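Local coordinates for protein STI-1 (Caenorhabditis elegans, PDB 4GCN) that binds the C-terminal MEEVD peptide of Hsp90, inhibits the Hsp90 ATPase, and forms a co-chaperone complex with Hsp70 and Hsp90, at residues Ile9-Leu14 and Tyr31-Glu36; Lys26-Tyr31 and Ala49-Glu54; Ala77-Ile82 and Ser111-Pro116. All coordinates share one frame; numbering follows the deposited sequence. Where two conformers were deposited one is given.

Contacts 1 and 2 share helix 24-37 and meet in it: Tyr31 belongs to both, its CE1 side meeting helix 3-20 and its CE2 side helix 42-54. Contact 2 is the buried one, made of rings and methyl groups. Contact 1 is only partly buried, with close backbone packing on one side and the opposite charges of Glu11 and Lys33 on the other. They also touch directly, through Glu11 and His30. Contact 3 lies across the centre of the chain from contact 2, their centres about 22 Å apart. It is a surface contact at helix ends, where a lysine chain packs on aromatic rings and an aspartate caps the helix start.

Contact 1. Residues Ile9-Leu14 and Tyr31-Glu36; sequences IAEKDL and YDKAIE
The Tyr31 ring reaches helix 3-20 at a slant to Lys12, leading with one corner: CE1 stands 3.5 Å from Lys12 O. Lys12 CG passes the same corner, 4.1 Å from Tyr31 CE1, the two side chains running at an angle to each other. The ring is held at its far end as well, where its OH is hydrogen-bonded to Asn16, and Asn47, Lys48 and Val51 of helix 42-54 pack against it. The second flat group is the carboxylate of Glu11, laid against the aliphatic part of Lys33. Its OE1 is 3.7 Å from Lys33 CB, and its OE2 is 3.8 Å from Lys33 CD. A bend at the second torsion of Glu11 (chi2 -69°) brings the carboxylate against that chain, which it crosses at a slant. The opposite charges probably attract, but Glu11 OE2 and Lys33 NZ stay 4.5 Å apart, beyond a salt bridge. The stronger polar partner of Glu11 is His30, whose ND1 is probably hydrogen-bonded to OE1, linking the carboxylate to helix 24-37. Lys12, for its part, turns its amine away from the interface toward Asp13, with NZ 3.4 Å from Asp13 OD1 in a salt bridge along its own helix.

Between these two groups the backbones come close. Glu11 CB rests 3.9 Å from Ala34 N, and the methyl of Ala34 also packs against the backbone of Lys12. With nothing larger than a methyl at Ala34, the segment axes approach to 7.7 Å and run antiparallel at 169°. Two antiparallel helices packed closely over a small residue are what a tetratricopeptide hairpin is built from, here the predicted first repeat of the protein's N-terminal TPR domain.

Contact 2. Residues Lys26-Tyr31 and Ala49-Glu54; sequences KAHVHY and AAVYFE
His28 carries its CG opposite the carbonyl carbon (chi1 -78°), which sends the imidazole across to helix 42-54, while Val51, with CG1 anti to the backbone N, splays its two methyls between His28 and Tyr31. This is the joint between successive TPR repeats: helix 24-37 of the predicted first repeat lies against helix 42-54 of the second, antiparallel at 161°, the segment axes 10.3 Å apart.

The packing round the imidazole is tight. Its NE2 sits 3.2 Å from Val51 CG1, and its CE1 lies over one face of the Tyr52 ring, displaced toward the rim and 3.3 Å from Tyr52 CE1. The two ring planes are inclined at 38°. Both imidazole nitrogens have polar partners as well, ND1 with Lys48 and NE2 with Glu55, so the ring is fixed in its rotation as well as wedged. Tyr52 in turn leans on the Phe64 ring of helix 58-74, carrying the packing on to the next helix. The other methyl of Val51 works deeper in: CG2 is 4.2 Å from Ala27 CB and meets the edge of the Tyr31 ring, in its plane, 3.6 Å from CE2.

Contact 3. Residues Ala77-Ile82 and Ser111-Pro116; sequences ADYKLI and SEFRDP
Lys80 CG sits over one face of the Phe113 ring in a CH-pi contact, 4.1 Å from the ring's centroid and 24° off its normal. The same carbon also lies over a face of Tyr79, toward the rim, so one methylene is shared by two rings. Those rings touch through Tyr79 CE1 and Phe113 CD1, 4.0 Å apart, their side chains crossing at about a right angle. At the edge of the Tyr79 ring, near its plane, Glu112 O is 3.2 Å from CD1. Glu112 folds its chain at chi2 (72°) in against the helix start: CG is 3.5 Å from Tyr79 O, and OE1 is 3.7 Å from Ile82 CG2.

Together these residues join the first turn of helix 79-95 to the end of helix 99-112, the two antiparallel helices at the predicted third TPR repeat; Phe113 is where the chain leaves the second of them. Trimming Glu112 to an alanine is likely to open a gap beside Tyr79 O and the Ile82 methyl, and to leave Arg73 without its distant, weak carboxylate partner. Further out, Asp78 fixes Lys80 from the N-cap position. Its OD1 accepts Lys80 N at 2.9 Å and, in a salt bridge, Lys80 NZ at 2.7 Å, from opposite faces of the carboxylate, which curls the lysine chain back over the helix start. Beyond Phe113, Asp115 caps the next helix through Leu118 N.

Contact 1. Residues Ile9-Leu14 and Tyr31-Glu36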
loop_
_atom_site.group_PDB
_atom_site.type_symbol
_atom_site.label_atom_id
_atom_site.label_comp_id
_atom_site.label_asym_id
_atom_site.label_seq_id
_atom_site.Cartn_x
_atom_site.Cartn_y
_atom_site.Cartn_z
ATOM N N ILE A 9 15.605 -4.093 -3.838
ATOM C CA ILE A 9 14.768 -5.260 -4.011
ATOM C C ILE A 9 15.187 -6.397 -3.061
ATOM O O ILE A 9 14.360 -7.131 -2.606
ATOM C CB ILE A 9 14.782 -5.686 -5.504
ATOM C CG1 ILE A 9 13.985 -4.677 -6.322
ATOM C CG2 ILE A 9 14.179 -7.067 -5.675
ATOM C CD1 ILE A 9 13.947 -4.953 -7.812
ATOM N N ALA A 10 16.496 -6.599 -2.861
ATOM C CA ALA A 10 17.003 -7.652 -2.018
ATOM C C ALA A 10 16.526 -7.387 -0.575
ATOM O O ALA A 10 16.083 -8.293 0.100
ATOM C CB ALA A 10 18.553 -7.742 -2.097
ATOM N N GLU A 11 16.589 -6.153 -0.115
ATOM C CA GLU A 11 16.007 -5.814 1.174
ATOM C C GLU A 11 14.489 -6.076 1.273
ATOM O O GLU A 11 14.015 -6.585 2.285
ATOM C CB GLU A 11 16.306 -4.364 1.541
ATOM C CG GLU A 11 17.730 -4.137 2.076
ATOM C CD GLU A 11 17.953 -4.776 3.460
ATOM O OE1 GLU A 11 17.016 -5.062 4.230
ATOM O OE2 GLU A 11 19.089 -5.017 3.782
ATOM N N LYS A 12 13.758 -5.789 0.201
ATOM C CA LYS A 12 12.330 -6.071 0.157
ATOM C C LYS A 12 12.080 -7.569 0.362
ATOM O O LYS A 12 11.147 -7.957 1.059
ATOM C CB LYS A 12 11.739 -5.614 -1.189
ATOM C CG LYS A 12 10.252 -5.903 -1.391
ATOM C CD LYS A 12 9.914 -6.073 -2.851
ATOM C CE LYS A 12 10.521 -7.365 -3.334
ATOM N NZ LYS A 12 9.830 -7.801 -4.525
ATOM N N ASP A 13 12.886 -8.372 -0.279
ATOM C CA ASP A 13 12.730 -9.830 -0.194
ATOM C C ASP A 13 12.976 -10.291 1.258
ATOM O O ASP A 13 12.282 -11.187 1.789
ATOM C CB ASP A 13 13.623 -10.511 -1.220
ATOM C CG ASP A 13 13.111 -10.346 -2.637
ATOM O OD1 ASP A 13 11.949 -9.922 -2.842
ATOM O OD2 ASP A 13 13.873 -10.623 -3.555
ATOM N N LEU A 14 13.930 -9.651 1.930
ATOM C CA LEU A 14 14.183 -9.936 3.342
ATOM C C LEU A 14 12.994 -9.472 4.183
ATOM O O LEU A 14 12.566 -10.130 5.160
ATOM C CB LEU A 14 15.483 -9.241 3.835
ATOM C CG LEU A 14 16.794 -9.698 3.154
ATOM C CD1 LEU A 14 18.015 -9.023 3.775
ATOM C CD2 LEU A 14 16.982 -11.200 3.242
ATOM N N TYR A 31 12.017 -3.158 4.969
ATOM C CA TYR A 31 11.311 -2.337 3.965
ATOM C C TYR A 31 11.821 -0.924 4.057
ATOM O O TYR A 31 11.947 -0.248 3.069
ATOM C CB TYR A 31 9.789 -2.403 4.147
ATOM C CG TYR A 31 9.104 -3.743 3.842
ATOM C CD1 TYR A 31 9.494 -4.541 2.789
ATOM C CD2 TYR A 31 8.040 -4.190 4.642
ATOM C CE1 TYR A 31 8.838 -5.764 2.501
ATOM C CE2 TYR A 31 7.427 -5.382 4.406
ATOM C CZ TYR A 31 7.811 -6.175 3.328
ATOM O OH TYR A 31 7.165 -7.342 3.077
ATOM N N ASP A 32 12.161 -0.490 5.264
ATOM C CA ASP A 32 12.720 0.870 5.464
ATOM C C ASP A 32 14.074 0.984 4.789
ATOM O O ASP A 32 14.383 2.006 4.184
ATOM C CB ASP A 32 12.883 1.190 6.966
ATOM C CG ASP A 32 11.521 1.529 7.657
ATOM O OD1 ASP A 32 10.513 1.744 6.943
ATOM O OD2 ASP A 32 11.481 1.554 8.892
ATOM N N LYS A 33 14.858 -0.074 4.921
ATOM C CA LYS A 33 16.145 -0.180 4.232
ATOM C C LYS A 33 15.931 -0.150 2.704
ATOM O O LYS A 33 16.683 0.501 1.985
ATOM C CB LYS A 33 16.955 -1.399 4.688
ATOM C CG LYS A 33 17.647 -1.175 6.036
ATOM C CD LYS A 33 18.613 -2.304 6.349
ATOM C CE LYS A 33 18.892 -2.414 7.829
ATOM N NZ LYS A 33 19.919 -3.479 7.946
ATOM N N ALA A 34 14.888 -0.823 2.241
ATOM C CA ALA A 34 14.557 -0.773 0.793
ATOM C C ALA A 34 14.296 0.657 0.303
ATOM O O ALA A 34 14.842 1.085 -0.720
ATOM C CB ALA A 34 13.374 -1.681 0.476
ATOM N N ILE A 35 13.495 1.396 1.072
ATOM C CA ILE A 35 13.161 2.749 0.752
ATOM C C ILE A 35 14.373 3.657 0.840
ATOM O O ILE A 35 14.509 4.571 0.043
ATOM C CB ILE A 35 11.980 3.249 1.647
ATOM C CG1 ILE A 35 10.714 2.447 1.273
ATOM C CG2 ILE A 35 11.863 4.788 1.570
ATOM C CD1 ILE A 35 9.614 2.451 2.320
ATOM N N GLU A 36 15.249 3.402 1.790
ATOM C CA GLU A 36 16.520 4.122 1.864
ATOM C C GLU A 36 17.357 3.964 0.595
ATOM O O GLU A 36 17.916 4.905 0.123
ATOM C CB GLU A 36 17.304 3.631 3.057
ATOM C CG GLU A 36 18.278 4.636 3.638
ATOM C CD GLU A 36 19.056 4.051 4.817
ATOM O OE1 GLU A 36 18.482 3.216 5.568
ATOM O OE2 GLU A 36 20.256 4.383 4.969
#

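Contact 2. Residues Lys26-Tyr31 and Ala49-Glu54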
loop_
_atom_site.group_PDB
_atom_site.type_symbol
_atom_site.label_atom_id
_atom_site.label_comp_id
_atom_site.label_asym_id
_atom_site.label_seq_id
_atom_site.Cartn_x
_atom_site.Cartn_y
_atom_site.Cartn_z
ATOM N N LYS A 26 10.760 -6.600 12.208
ATOM C CA LYS A 26 11.850 -6.929 11.285
ATOM C C LYS A 26 11.423 -6.613 9.842
ATOM O O LYS A 26 12.249 -6.135 9.030
ATOM C CB LYS A 26 12.221 -8.435 11.479
ATOM C CG LYS A 26 13.207 -9.153 10.546
ATOM C CD LYS A 26 13.250 -10.702 10.809
ATOM C CE LYS A 26 13.912 -11.601 9.723
ATOM N NZ LYS A 26 13.235 -12.862 9.136
ATOM N N ALA A 27 10.142 -6.817 9.537
ATOM C CA ALA A 27 9.620 -6.536 8.172
ATOM C C ALA A 27 9.795 -5.075 7.889
ATOM O O ALA A 27 10.291 -4.721 6.836
ATOM C CB ALA A 27 8.171 -6.919 8.032
ATOM N N HIS A 28 9.386 -4.231 8.851
ATOM C CA HIS A 28 9.561 -2.780 8.718
ATOM C C HIS A 28 11.029 -2.360 8.550
ATOM O O HIS A 28 11.322 -1.458 7.745
ATOM C CB HIS A 28 8.960 -2.048 9.913
ATOM C CG HIS A 28 7.455 -1.911 9.863
ATOM N ND1 HIS A 28 6.809 -1.215 8.887
ATOM C CD2 HIS A 28 6.481 -2.351 10.745
ATOM C CE1 HIS A 28 5.499 -1.247 9.114
ATOM N NE2 HIS A 28 5.288 -1.948 10.253
ATOM N N VAL A 29 11.921 -2.956 9.345
ATOM C CA VAL A 29 13.396 -2.677 9.289
ATOM C C VAL A 29 13.918 -2.796 7.844
ATOM O O VAL A 29 14.564 -1.879 7.294
ATOM C CB VAL A 29 14.193 -3.617 10.223
ATOM C CG1 VAL A 29 15.681 -3.682 9.834
ATOM C CG2 VAL A 29 14.059 -3.170 11.687
ATOM N N HIS A 30 13.600 -3.923 7.242
ATOM C CA HIS A 30 14.006 -4.215 5.904
ATOM C C HIS A 30 13.337 -3.371 4.847
ATOM O O HIS A 30 14.000 -2.886 3.880
ATOM C CB HIS A 30 13.796 -5.695 5.656
ATOM C CG HIS A 30 14.828 -6.592 6.383
ATOM N ND1 HIS A 30 16.192 -6.495 6.162
ATOM C CD2 HIS A 30 14.659 -7.611 7.297
ATOM C CE1 HIS A 30 16.839 -7.409 6.941
ATOM N NE2 HIS A 30 15.916 -8.083 7.644
ATOM N N TYR A 31 12.017 -3.158 4.969
ATOM C CA TYR A 31 11.311 -2.337 3.965
ATOM C C TYR A 31 11.821 -0.924 4.057
ATOM O O TYR A 31 11.947 -0.248 3.069
ATOM C CB TYR A 31 9.789 -2.403 4.147
ATOM C CG TYR A 31 9.104 -3.743 3.842
ATOM C CD1 TYR A 31 9.494 -4.541 2.789
ATOM C CD2 TYR A 31 8.040 -4.190 4.642
ATOM C CE1 TYR A 31 8.838 -5.764 2.501
ATOM C CE2 TYR A 31 7.427 -5.382 4.406
ATOM C CZ TYR A 31 7.811 -6.175 3.328
ATOM O OH TYR A 31 7.165 -7.342 3.077
ATOM N N ALA A 49 2.557 -0.610 4.015
ATOM C CA ALA A 49 1.119 -0.443 4.279
ATOM C C ALA A 49 0.453 -1.729 4.703
ATOM O O ALA A 49 -0.329 -1.754 5.636
ATOM C CB ALA A 49 0.428 0.219 3.063
ATOM N N ALA A 50 0.793 -2.813 4.017
ATOM C CA ALA A 50 0.273 -4.114 4.318
ATOM C C ALA A 50 0.683 -4.573 5.712
ATOM O O ALA A 50 -0.124 -5.145 6.452
ATOM C CB ALA A 50 0.743 -5.094 3.277
ATOM N N VAL A 51 1.923 -4.335 6.092
ATOM C CA VAL A 51 2.366 -4.648 7.447
ATOM C C VAL A 51 1.564 -3.841 8.458
ATOM O O VAL A 51 1.051 -4.412 9.417
ATOM C CB VAL A 51 3.858 -4.392 7.662
ATOM C CG1 VAL A 51 4.245 -4.781 9.087
ATOM C CG2 VAL A 51 4.665 -5.176 6.630
ATOM N N TYR A 52 1.464 -2.519 8.254
ATOM C CA TYR A 52 0.717 -1.680 9.180
ATOM C C TYR A 52 -0.724 -2.131 9.346
ATOM O O TYR A 52 -1.220 -2.140 10.434
ATOM C CB TYR A 52 0.739 -0.198 8.800
ATOM C CG TYR A 52 2.040 0.530 9.066
ATOM C CD1 TYR A 52 2.675 0.453 10.323
ATOM C CD2 TYR A 52 2.646 1.292 8.072
ATOM C CE1 TYR A 52 3.826 1.180 10.593
ATOM C CE2 TYR A 52 3.807 1.976 8.312
ATOM C CZ TYR A 52 4.404 1.893 9.548
ATOM O OH TYR A 52 5.575 2.543 9.731
ATOM N N PHE A 53 -1.354 -2.555 8.271
ATOM C CA PHE A 53 -2.719 -2.999 8.315
ATOM C C PHE A 53 -2.847 -4.246 9.197
ATOM O O PHE A 53 -3.754 -4.295 10.031
ATOM C CB PHE A 53 -3.208 -3.318 6.880
ATOM C CG PHE A 53 -4.667 -3.603 6.784
ATOM C CD1 PHE A 53 -5.538 -2.596 6.465
ATOM C CD2 PHE A 53 -5.147 -4.879 7.003
ATOM C CE1 PHE A 53 -6.884 -2.850 6.374
ATOM C CE2 PHE A 53 -6.484 -5.153 6.920
ATOM C CZ PHE A 53 -7.355 -4.129 6.609
ATOM N N GLU A 54 -1.927 -5.198 9.051
ATOM C CA GLU A 54 -1.970 -6.430 9.897
ATOM C C GLU A 54 -1.680 -6.126 11.347
ATOM O O GLU A 54 -2.213 -6.828 12.194
ATOM C CB GLU A 54 -1.099 -7.611 9.400
ATOM C CG GLU A 54 -1.493 -8.947 10.045
ATOM C CD GLU A 54 -1.006 -10.205 9.333
ATOM O OE1 GLU A 54 -0.610 -10.106 8.160
ATOM O OE2 GLU A 54 -1.035 -11.333 9.938
#

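Contact 3. Residues Ala77-Ile82 and Ser111-Pro116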
loop_
_atom_site.group_PDB
_atom_site.type_symbol
_atom_site.label_atom_id
_atom_site.label_comp_id
_atom_site.label_asym_id
_atom_site.label_seq_id
_atom_site.Cartn_x
_atom_site.Cartn_y
_atom_site.Cartn_z
ATOM N N ALA A 77 4.583 4.651 -12.321
ATOM C CA ALA A 77 4.428 3.221 -12.040
ATOM C C ALA A 77 3.104 2.630 -12.610
ATOM O O ALA A 77 2.163 3.330 -13.014
ATOM C CB ALA A 77 4.503 2.943 -10.511
ATOM N N ASP A 78 3.021 1.302 -12.583
ATOM C CA ASP A 78 1.874 0.615 -13.095
ATOM C C ASP A 78 0.661 1.147 -12.322
ATOM O O ASP A 78 0.601 1.081 -11.076
ATOM C CB ASP A 78 2.059 -0.895 -12.906
ATOM C CG ASP A 78 0.879 -1.692 -13.381
ATOM O OD1 ASP A 78 -0.184 -1.107 -13.700
ATOM O OD2 ASP A 78 1.051 -2.933 -13.427
ATOM N N TYR A 79 -0.273 1.742 -13.064
ATOM C CA TYR A 79 -1.464 2.346 -12.457
ATOM C C TYR A 79 -2.285 1.330 -11.634
ATOM O O TYR A 79 -3.006 1.735 -10.723
ATOM C CB TYR A 79 -2.326 3.022 -13.544
ATOM C CG TYR A 79 -3.036 2.038 -14.447
ATOM C CD1 TYR A 79 -4.304 1.612 -14.166
ATOM C CD2 TYR A 79 -2.408 1.516 -15.599
ATOM C CE1 TYR A 79 -4.955 0.697 -14.998
ATOM C CE2 TYR A 79 -3.050 0.593 -16.442
ATOM C CZ TYR A 79 -4.341 0.203 -16.146
ATOM O OH TYR A 79 -4.992 -0.723 -16.938
ATOM N N LYS A 80 -2.194 0.039 -11.963
ATOM C CA LYS A 80 -2.891 -1.014 -11.191
ATOM C C LYS A 80 -2.407 -1.111 -9.745
ATOM O O LYS A 80 -3.167 -1.419 -8.848
ATOM C CB LYS A 80 -2.907 -2.367 -11.925
ATOM C CG LYS A 80 -3.603 -2.258 -13.286
ATOM C CD LYS A 80 -3.592 -3.459 -14.235
ATOM C CE LYS A 80 -2.202 -3.917 -14.756
ATOM N NZ LYS A 80 -1.310 -2.852 -15.369
ATOM N N LEU A 81 -1.132 -0.824 -9.525
ATOM C CA LEU A 81 -0.501 -0.852 -8.184
ATOM C C LEU A 81 -0.852 0.413 -7.424
ATOM O O LEU A 81 -0.932 0.433 -6.200
ATOM C CB LEU A 81 1.036 -0.971 -8.350
ATOM C CG LEU A 81 1.496 -2.138 -9.202
ATOM C CD1 LEU A 81 3.018 -2.049 -9.267
ATOM C CD2 LEU A 81 0.968 -3.456 -8.603
ATOM N N ILE A 82 -1.066 1.514 -8.144
ATOM C CA ILE A 82 -1.648 2.704 -7.529
ATOM C C ILE A 82 -3.125 2.445 -7.101
ATOM O O ILE A 82 -3.513 2.802 -5.981
ATOM C CB ILE A 82 -1.556 3.941 -8.477
ATOM C CG1 ILE A 82 -0.090 4.258 -8.798
ATOM C CG2 ILE A 82 -2.329 5.097 -7.865
ATOM C CD1 ILE A 82 0.085 5.372 -9.901
ATOM N N SER A 111 -11.740 4.293 -10.039
ATOM C CA SER A 111 -11.482 5.153 -11.201
ATOM C C SER A 111 -10.064 4.877 -11.724
ATOM O O SER A 111 -9.777 5.025 -12.903
ATOM C CB SER A 111 -11.628 6.672 -10.802
ATOM O OG SER A 111 -12.970 7.088 -10.546
ATOM N N GLU A 112 -9.151 4.536 -10.848
ATOM C CA GLU A 112 -7.799 4.168 -11.269
ATOM C C GLU A 112 -7.785 2.802 -12.057
ATOM O O GLU A 112 -7.154 2.659 -13.118
ATOM C CB GLU A 112 -6.902 4.094 -10.043
ATOM C CG GLU A 112 -5.398 4.268 -10.291
ATOM C CD GLU A 112 -4.957 5.679 -10.636
ATOM O OE1 GLU A 112 -3.799 5.838 -11.136
ATOM O OE2 GLU A 112 -5.708 6.605 -10.380
ATOM N N PHE A 113 -8.488 1.832 -11.516
ATOM C CA PHE A 113 -8.553 0.491 -12.109
ATOM C C PHE A 113 -9.876 -0.166 -11.675
ATOM O O PHE A 113 -10.099 -0.337 -10.476
ATOM C CB PHE A 113 -7.400 -0.396 -11.633
ATOM C CG PHE A 113 -7.465 -1.817 -12.164
ATOM C CD1 PHE A 113 -7.361 -2.073 -13.502
ATOM C CD2 PHE A 113 -7.700 -2.864 -11.313
ATOM C CE1 PHE A 113 -7.461 -3.356 -14.016
ATOM C CE2 PHE A 113 -7.794 -4.168 -11.791
ATOM C CZ PHE A 113 -7.665 -4.419 -13.146
ATOM N N ARG A 114 -10.720 -0.531 -12.643
ATOM C CA ARG A 114 -12.070 -1.015 -12.322
ATOM C C ARG A 114 -11.997 -2.437 -11.732
ATOM O O ARG A 114 -11.818 -3.398 -12.439
ATOM C CB ARG A 114 -12.960 -0.971 -13.548
ATOM C CG ARG A 114 -14.470 -0.904 -13.246
ATOM C CD ARG A 114 -15.320 -1.549 -14.353
ATOM N NE ARG A 114 -15.977 -2.797 -13.922
ATOM C CZ ARG A 114 -17.273 -2.939 -13.584
ATOM N NH1 ARG A 114 -18.139 -1.915 -13.627
ATOM N NH2 ARG A 114 -17.722 -4.139 -13.203
ATOM N N ASP A 115 -12.052 -2.570 -10.427
ATOM C CA ASP A 115 -12.074 -3.882 -9.790
ATOM C C ASP A 115 -13.540 -4.333 -9.680
ATOM O O ASP A 115 -14.334 -3.715 -8.968
ATOM C CB ASP A 115 -11.376 -3.782 -8.434
ATOM C CG ASP A 115 -11.269 -5.112 -7.726
ATOM O OD1 ASP A 115 -12.289 -5.613 -7.236
ATOM O OD2 ASP A 115 -10.151 -5.669 -7.670
ATOM N N PRO A 116 -13.926 -5.406 -10.382
ATOM C CA PRO A 116 -15.366 -5.715 -10.390
ATOM C C PRO A 116 -15.991 -5.977 -8.995
ATOM O O PRO A 116 -17.093 -5.522 -8.706
ATOM C CB PRO A 116 -15.474 -6.968 -11.284
ATOM C CG PRO A 116 -14.109 -7.218 -11.811
ATOM C CD PRO A 116 -13.120 -6.479 -10.973
#